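Local structure of 3' terminal uridylyl transferase (Trypanosoma brucei, 5HZD) at residues L93-R98 / A250-M255; G217-A222 / A254-A259. The protein catalyses the UTP-dependent addition of uridines to the 3' hydroxyl of guide RNAs, ribosomal RNAs and some messenger RNAs in the trypanosome mitochondrion. All blocks are in the same frame, centred on the assembly; numbering follows the deposited sequence.

Contact 1 (L93-R98 / A250-M255); sequences LECVVR and AVRAAM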
ATOM      1  N   LEU A  93       7.449   9.203  14.536  1.00 12.53           N
ATOM      2  CA  LEU A  93       6.072   9.663  14.457  1.00 12.39           C
ATOM      3  C   LEU A  93       5.322   9.350  15.744  1.00 12.58           C
ATOM      4  O   LEU A  93       4.516  10.164  16.205  1.00 12.69           O
ATOM      5  CB  LEU A  93       5.358   9.048  13.243  1.00 12.86           C
ATOM      6  CG  LEU A  93       3.921   9.559  13.079  1.00 11.93           C
ATOM      7  CD1 LEU A  93       3.823  11.079  12.845  1.00 12.70           C
ATOM      8  CD2 LEU A  93       3.272   8.813  11.873  1.00 11.89           C
ATOM      9  N   GLU A  94       5.630   8.219  16.379  1.00 12.68           N
ATOM     10  CA  GLU A  94       4.891   7.869  17.587  1.00 12.92           C
ATOM     11  C   GLU A  94       5.176   8.852  18.699  1.00 13.31           C
ATOM     12  O   GLU A  94       4.277   9.203  19.464  1.00 13.81           O
ATOM     13  CB  GLU A  94       5.195   6.439  18.012  1.00 13.01           C
ATOM     14  CG  GLU A  94       4.332   5.930  19.156  1.00 13.29           C
ATOM     15  CD  GLU A  94       4.509   4.440  19.330  1.00 16.65           C
ATOM     16  OE1 GLU A  94       5.216   4.046  20.287  1.00 17.54           O
ATOM     17  OE2 GLU A  94       3.958   3.637  18.518  1.00 13.42           O
ATOM     18  N   CYS A  95       6.399   9.365  18.772  1.00 13.47           N
ATOM     19  CA  CYS A  95       6.752  10.419  19.740  0.56 13.87           C
ATOM     20  C   CYS A  95       5.905  11.651  19.552  1.00 14.76           C
ATOM     21  O   CYS A  95       5.495  12.320  20.511  1.00 18.61           O
ATOM     22  CB  CYS A  95       8.203  10.832  19.548  0.56 14.02           C
ATOM     23  SG  CYS A  95       9.418   9.608  19.966  0.56 17.79           S
ATOM     24  N   VAL A  96       5.664  11.983  18.288  1.00 13.49           N
ATOM     25  CA  VAL A  96       4.894  13.181  17.995  1.00 13.50           C
ATOM     26  C   VAL A  96       3.433  12.949  18.361  1.00 13.49           C
ATOM     27  O   VAL A  96       2.823  13.765  19.087  1.00 13.86           O
ATOM     28  CB  VAL A  96       4.981  13.544  16.494  1.00 13.86           C
ATOM     29  CG1 VAL A  96       4.080  14.764  16.209  1.00 16.10           C
ATOM     30  CG2 VAL A  96       6.412  13.815  16.089  1.00 15.38           C
ATOM     31  N   VAL A  97       2.842  11.836  17.897  1.00 13.21           N
ATOM     32  CA  VAL A  97       1.403  11.684  18.107  1.00 13.55           C
ATOM     33  C   VAL A  97       1.039  11.437  19.561  1.00 13.62           C
ATOM     34  O   VAL A  97      -0.076  11.773  19.961  1.00 14.14           O
ATOM     35  CB  VAL A  97       0.756  10.645  17.189  1.00 17.84           C
ATOM     36  CG1 VAL A  97       1.110  10.951  15.726  1.00 15.33           C
ATOM     37  CG2 VAL A  97       1.218   9.286  17.557  1.00 16.78           C
ATOM     38  N   ARG A  98       1.959  10.895  20.365  1.00 13.82           N
ATOM     39  CA  ARG A  98       1.643  10.744  21.797  1.00 14.32           C
ATOM     40  C   ARG A  98       1.491  12.059  22.528  1.00 14.65           C
ATOM     41  O   ARG A  98       0.909  12.094  23.595  1.00 17.16           O
ATOM     42  CB  ARG A  98       2.668   9.849  22.500  1.00 14.48           C
ATOM     43  CG  ARG A  98       2.487   8.397  22.090  1.00 15.15           C
ATOM     44  CD  ARG A  98       3.444   7.460  22.812  1.00 14.54           C
ATOM     45  NE  ARG A  98       3.109   7.490  24.236  1.00 20.08           N
ATOM     46  CZ  ARG A  98       3.780   6.861  25.193  1.00 21.56           C
ATOM     47  NH1 ARG A  98       3.364   6.958  26.450  1.00 24.30           N
ATOM     48  NH2 ARG A  98       4.869   6.178  24.900  1.00 22.39           N
ATOM     49  N   ALA A 250      16.513  12.239  18.738  1.00 17.21           N
ATOM     50  CA  ALA A 250      16.495  13.645  18.362  1.00 15.84           C
ATOM     51  C   ALA A 250      15.058  14.146  18.213  1.00 18.40           C
ATOM     52  O   ALA A 250      14.734  15.256  18.630  1.00 16.82           O
ATOM     53  CB  ALA A 250      17.290  13.888  17.092  1.00 17.70           C
ATOM     54  N   VAL A 251      14.184  13.335  17.629  1.00 16.44           N
ATOM     55  CA  VAL A 251      12.776  13.724  17.559  1.00 15.22           C
ATOM     56  C   VAL A 251      12.107  13.696  18.946  1.00 18.07           C
ATOM     57  O   VAL A 251      11.324  14.574  19.283  1.00 19.02           O
ATOM     58  CB  VAL A 251      12.031  12.847  16.542  1.00 14.14           C
ATOM     59  CG1 VAL A 251      10.541  13.211  16.522  1.00 17.40           C
ATOM     60  CG2 VAL A 251      12.664  13.022  15.155  1.00 16.30           C
ATOM     61  N   ARG A 252      12.424  12.681  19.747  1.00 17.85           N
ATOM     62  CA  ARG A 252      11.904  12.577  21.103  1.00 17.53           C
ATOM     63  C   ARG A 252      12.309  13.822  21.903  1.00 19.04           C
ATOM     64  O   ARG A 252      11.469  14.391  22.625  1.00 19.11           O
ATOM     65  CB  ARG A 252      12.362  11.241  21.733  1.00 19.81           C
ATOM     66  CG  ARG A 252      11.657  10.854  23.048  1.00 31.71           C
ATOM     67  CD  ARG A 252      12.036   9.416  23.500  1.00 29.62           C
ATOM     68  NE  ARG A 252      11.462   8.395  22.620  1.00 37.06           N
ATOM     69  CZ  ARG A 252      12.158   7.491  21.935  1.00 40.37           C
ATOM     70  NH1 ARG A 252      13.484   7.442  22.028  1.00 42.41           N
ATOM     71  NH2 ARG A 252      11.519   6.615  21.162  1.00 38.51           N
ATOM     72  N   ALA A 253      13.551  14.286  21.745  1.00 18.21           N
ATOM     73  CA  ALA A 253      14.001  15.523  22.403  1.00 23.51           C
ATOM     74  C   ALA A 253      13.262  16.767  21.900  1.00 21.36           C
ATOM     75  O   ALA A 253      12.900  17.640  22.685  1.00 20.77           O
ATOM     76  CB  ALA A 253      15.521  15.708  22.257  1.00 19.89           C
ATOM     77  N   ALA A 254      13.045  16.870  20.594  1.00 16.88           N
ATOM     78  CA  ALA A 254      12.318  18.025  20.026  1.00 15.84           C
ATOM     79  C   ALA A 254      10.857  18.064  20.459  1.00 17.75           C
ATOM     80  O   ALA A 254      10.215  19.127  20.431  1.00 20.99           O
ATOM     81  CB  ALA A 254      12.416  17.994  18.511  1.00 16.69           C
ATOM     82  N   MET A 255      10.345  16.928  20.917  1.00 18.16           N
ATOM     83  CA  MET A 255       8.974  16.857  21.444  1.00 18.01           C
ATOM     84  C   MET A 255       8.867  17.164  22.930  1.00 24.19           C
ATOM     85  O   MET A 255       7.773  17.119  23.483  1.00 25.41           O
ATOM     86  CB  MET A 255       8.334  15.497  21.133  1.00 20.97           C
ATOM     87  CG  MET A 255       8.021  15.276  19.650  1.00 19.45           C
ATOM     88  SD  MET A 255       6.981  16.576  18.948  1.00 20.89           S
ATOM     89  CE  MET A 255       5.561  16.413  20.033  1.00 17.68           C
TER
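Cys95 and Arg252 bring helices 80-100 and 247-254 together, their CA atoms 5.7 Å apart, and Val96 follows at 6.5 Å, CA to CA, from Met255, which has just left the second helix. In one of its two modelled conformers, Cys95 lays its sulfur alongside the arginine chain: SG is 3.8 Å from Arg252 CB and 3.6 Å from Arg252 NE. The arginine makes this possible by starting out extended and then bending at chi3 (-70°), which folds its guanidinium back beside the thiol, obliquely and in van der Waals contact in this conformer. A small, polarisable cysteine suits a spot so near the neighbouring backbone. Met255 is doubly bent, with chi2 -55° and chi3 -59°, and the curl carries its CE to 3.9 Å from Val96 CA, on the flank of the first helix. The methionine and valine side chains cross at about a right angle, with Met255 SD 4.0 Å from Val96 CG2. That same methyl meets Val251 CG1 at 4.2 Å, so a compact branched residue fills the angle between methionine and second valine. Val96 also touches Leu153 and Leu154 of helix 143-156, while Val251 leans on Pro278 and Met255 on Val157. This largely apolar packing of helix 80-100 against the last turn of helix 247-254 and the residue after it seats an inserted domain against the nucleotidyltransferase palm, away from the annotated UTP and metal sites.

Contact 2 (G217-A222 / A254-A259); sequences GSVRDA and AMCSPA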
ATOM      1  N   GLY A 217      17.635  19.844  31.247  1.00 21.43           N
ATOM      2  CA  GLY A 217      16.933  18.852  32.045  1.00 25.78           C
ATOM      3  C   GLY A 217      15.742  18.267  31.313  1.00 25.33           C
ATOM      4  O   GLY A 217      15.518  17.057  31.360  1.00 27.82           O
ATOM      5  N   SER A 218      14.964  19.126  30.654  1.00 21.57           N
ATOM      6  CA  SER A 218      13.811  18.681  29.877  0.51 22.13           C
ATOM      7  C   SER A 218      14.225  17.746  28.760  1.00 23.93           C
ATOM      8  O   SER A 218      13.556  16.727  28.491  1.00 24.00           O
ATOM      9  CB  SER A 218      13.074  19.884  29.285  0.51 21.60           C
ATOM     10  OG  SER A 218      12.355  20.563  30.293  0.51 21.44           O
ATOM     11  N   VAL A 219      15.316  18.096  28.089  1.00 19.19           N
ATOM     12  CA  VAL A 219      15.818  17.245  27.017  1.00 18.79           C
ATOM     13  C   VAL A 219      16.274  15.895  27.574  1.00 25.49           C
ATOM     14  O   VAL A 219      15.904  14.829  27.047  1.00 24.04           O
ATOM     15  CB  VAL A 219      16.949  17.921  26.256  1.00 21.62           C
ATOM     16  CG1 VAL A 219      17.626  16.946  25.324  1.00 25.62           C
ATOM     17  CG2 VAL A 219      16.388  19.132  25.472  1.00 21.75           C
ATOM     18  N   ARG A 220      17.060  15.937  28.648  1.00 22.41           N
ATOM     19  CA  ARG A 220      17.564  14.694  29.248  1.00 22.43           C
ATOM     20  C   ARG A 220      16.442  13.794  29.736  1.00 24.01           C
ATOM     21  O   ARG A 220      16.510  12.566  29.590  1.00 26.38           O
ATOM     22  CB  ARG A 220      18.511  14.994  30.408  1.00 25.63           C
ATOM     23  CG  ARG A 220      19.857  15.470  29.923  1.00 27.85           C
ATOM     24  CD  ARG A 220      20.828  15.786  31.057  1.00 37.14           C
ATOM     25  NE  ARG A 220      22.049  16.407  30.534  1.00 40.64           N
ATOM     26  CZ  ARG A 220      22.994  15.759  29.855  1.00 44.65           C
ATOM     27  NH1 ARG A 220      22.877  14.454  29.621  1.00 47.18           N
ATOM     28  NH2 ARG A 220      24.065  16.417  29.416  1.00 43.84           N
ATOM     29  N   ASP A 221      15.397  14.395  30.281  1.00 23.97           N
ATOM     30  CA  ASP A 221      14.297  13.618  30.828  1.00 28.61           C
ATOM     31  C   ASP A 221      13.507  12.958  29.708  1.00 30.58           C
ATOM     32  O   ASP A 221      12.921  11.892  29.913  1.00 32.57           O
ATOM     33  CB  ASP A 221      13.374  14.478  31.686  1.00 34.12           C
ATOM     34  CG  ASP A 221      13.965  14.791  33.062  1.00 44.33           C
ATOM     35  OD1 ASP A 221      15.151  14.468  33.311  1.00 46.68           O
ATOM     36  OD2 ASP A 221      13.237  15.375  33.897  1.00 48.67           O
ATOM     37  N   ALA A 222      13.493  13.584  28.530  1.00 26.92           N
ATOM     38  CA  ALA A 222      12.740  13.040  27.398  1.00 23.29           C
ATOM     39  C   ALA A 222      13.416  11.835  26.795  1.00 28.80           C
ATOM     40  O   ALA A 222      12.734  10.946  26.282  1.00 35.86           O
ATOM     41  CB  ALA A 222      12.512  14.113  26.319  1.00 27.30           C
ATOM     42  N   ALA A 254      13.045  16.870  20.594  1.00 16.88           N
ATOM     43  CA  ALA A 254      12.318  18.025  20.026  1.00 15.84           C
ATOM     44  C   ALA A 254      10.857  18.064  20.459  1.00 17.75           C
ATOM     45  O   ALA A 254      10.215  19.127  20.431  1.00 20.99           O
ATOM     46  CB  ALA A 254      12.416  17.994  18.511  1.00 16.69           C
ATOM     47  N   MET A 255      10.345  16.928  20.917  1.00 18.16           N
ATOM     48  CA  MET A 255       8.974  16.857  21.444  1.00 18.01           C
ATOM     49  C   MET A 255       8.867  17.164  22.930  1.00 24.19           C
ATOM     50  O   MET A 255       7.773  17.119  23.483  1.00 25.41           O
ATOM     51  CB  MET A 255       8.334  15.497  21.133  1.00 20.97           C
ATOM     52  CG  MET A 255       8.021  15.276  19.650  1.00 19.45           C
ATOM     53  SD  MET A 255       6.981  16.576  18.948  1.00 20.89           S
ATOM     54  CE  MET A 255       5.561  16.413  20.033  1.00 17.68           C
ATOM     55  N   CYS A 256       9.982  17.475  23.592  1.00 23.89           N
ATOM     56  CA  CYS A 256       9.907  17.764  25.025  1.00 25.76           C
ATOM     57  C   CYS A 256       9.120  19.052  25.245  1.00 25.40           C
ATOM     58  O   CYS A 256       8.922  19.850  24.325  1.00 23.02           O
ATOM     59  CB  CYS A 256      11.295  17.831  25.686  1.00 23.29           C
ATOM     60  SG  CYS A 256      12.176  19.382  25.422  1.00 24.09           S
ATOM     61  N   SER A 257       8.626  19.248  26.457  1.00 26.67           N
ATOM     62  CA  SER A 257       7.958  20.504  26.735  1.00 29.03           C
ATOM     63  C   SER A 257       8.672  21.218  27.869  1.00 27.66           C
ATOM     64  O   SER A 257       8.412  20.961  29.052  1.00 28.32           O
ATOM     65  CB  SER A 257       6.462  20.306  27.010  1.00 40.65           C
ATOM     66  OG  SER A 257       6.224  19.075  27.662  1.00 49.49           O
ATOM     67  N   PRO A 258       9.584  22.137  27.513  1.00 27.45           N
ATOM     68  CA  PRO A 258      10.373  22.832  28.540  1.00 26.85           C
ATOM     69  C   PRO A 258       9.504  23.674  29.466  1.00 28.23           C
ATOM     70  O   PRO A 258       8.517  24.245  29.030  1.00 30.97           O
ATOM     71  CB  PRO A 258      11.291  23.745  27.717  1.00 32.17           C
ATOM     72  CG  PRO A 258      11.262  23.179  26.310  1.00 31.19           C
ATOM     73  CD  PRO A 258       9.892  22.607  26.150  1.00 29.27           C
ATOM     74  N   ALA A 259       9.865  23.728  30.738  1.00 24.13           N
ATOM     75  CA  ALA A 259       9.201  24.591  31.696  1.00 27.23           C
ATOM     76  C   ALA A 259      10.275  25.473  32.283  1.00 30.51           C
ATOM     77  O   ALA A 259      10.884  25.140  33.304  1.00 35.26           O
ATOM     78  CB  ALA A 259       8.530  23.782  32.801  1.00 29.67           C
TER
HETATM   79  O   HOH W   1      12.076  22.578  31.690  1.00 40.52           O
HETATM   80  O   HOH W   2      10.071  19.366  30.810  1.00 43.05           O
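Cys256 pushes its side chain against the flank of helix 209-223, its CB resting 4.0 Å from Ala222 CB and 3.8 Å from the carbonyl O of Ser218. With SG placed between its own backbone N and carbonyl carbon (chi1 79°), the sulfur turns along the helix, where it meets Ser218 CB at 4.0 Å and the Val219 CG2 methyl at 4.2 Å. Residues of modest size suit this face: alanine lets the loop come close to the helix, cysteine supplies a small, mostly apolar side chain, and Val219 goes on to touch Val228 of strand 228-233.

Beyond the sulfur the contact becomes polar and hydrated. Ser218 is modelled in two conformers; in one of them its OG lies 3.5 Å from Pro258 CA, and in that conformer two waters link this hydroxyl to the loop backbone. Water 1 accepts the N-H of Ala259 at 2.7 Å from its N, whereas water 2 donates to Ser257 O at 2.9 Å from that oxygen, and both waters also bond to the Ser218 hydroxyl. The serine makes a weak hydrogen bond to Leu214 O in its own helix as well. The proline, whose ring restricts its phi, suits this extended run and packs on Thr267 of strand 267-271. This partly water-mediated surface packing holds the final helix-to-strand connection of a beta-alpha-beta-beta-alpha-beta domain, RRM-like in topology, beside its first helix.

The two contacts have centres about 11 Å apart and share Ala254, the last residue of helix 247-254, and Met255 just after it. Along the chain, helix 80-100 comes first, then helix 209-223, and last the common 250-259 run, which faces the palm in contact 1 and its own domain in contact 2. They also touch directly: Arg252 CD lies 3.3 Å from Ala222 O, and Ala253 CB 3.9 Å from Val219 CG1. Helices 209-223 and 247-254 belong with the four-stranded antiparallel sheet, a domain inserted between strands 174-177 and 285-288 of the five-stranded palm sheet. Contact 2 lies within the insert, packing its last loop on its first helix, while contact 1 joins the insert to the palm.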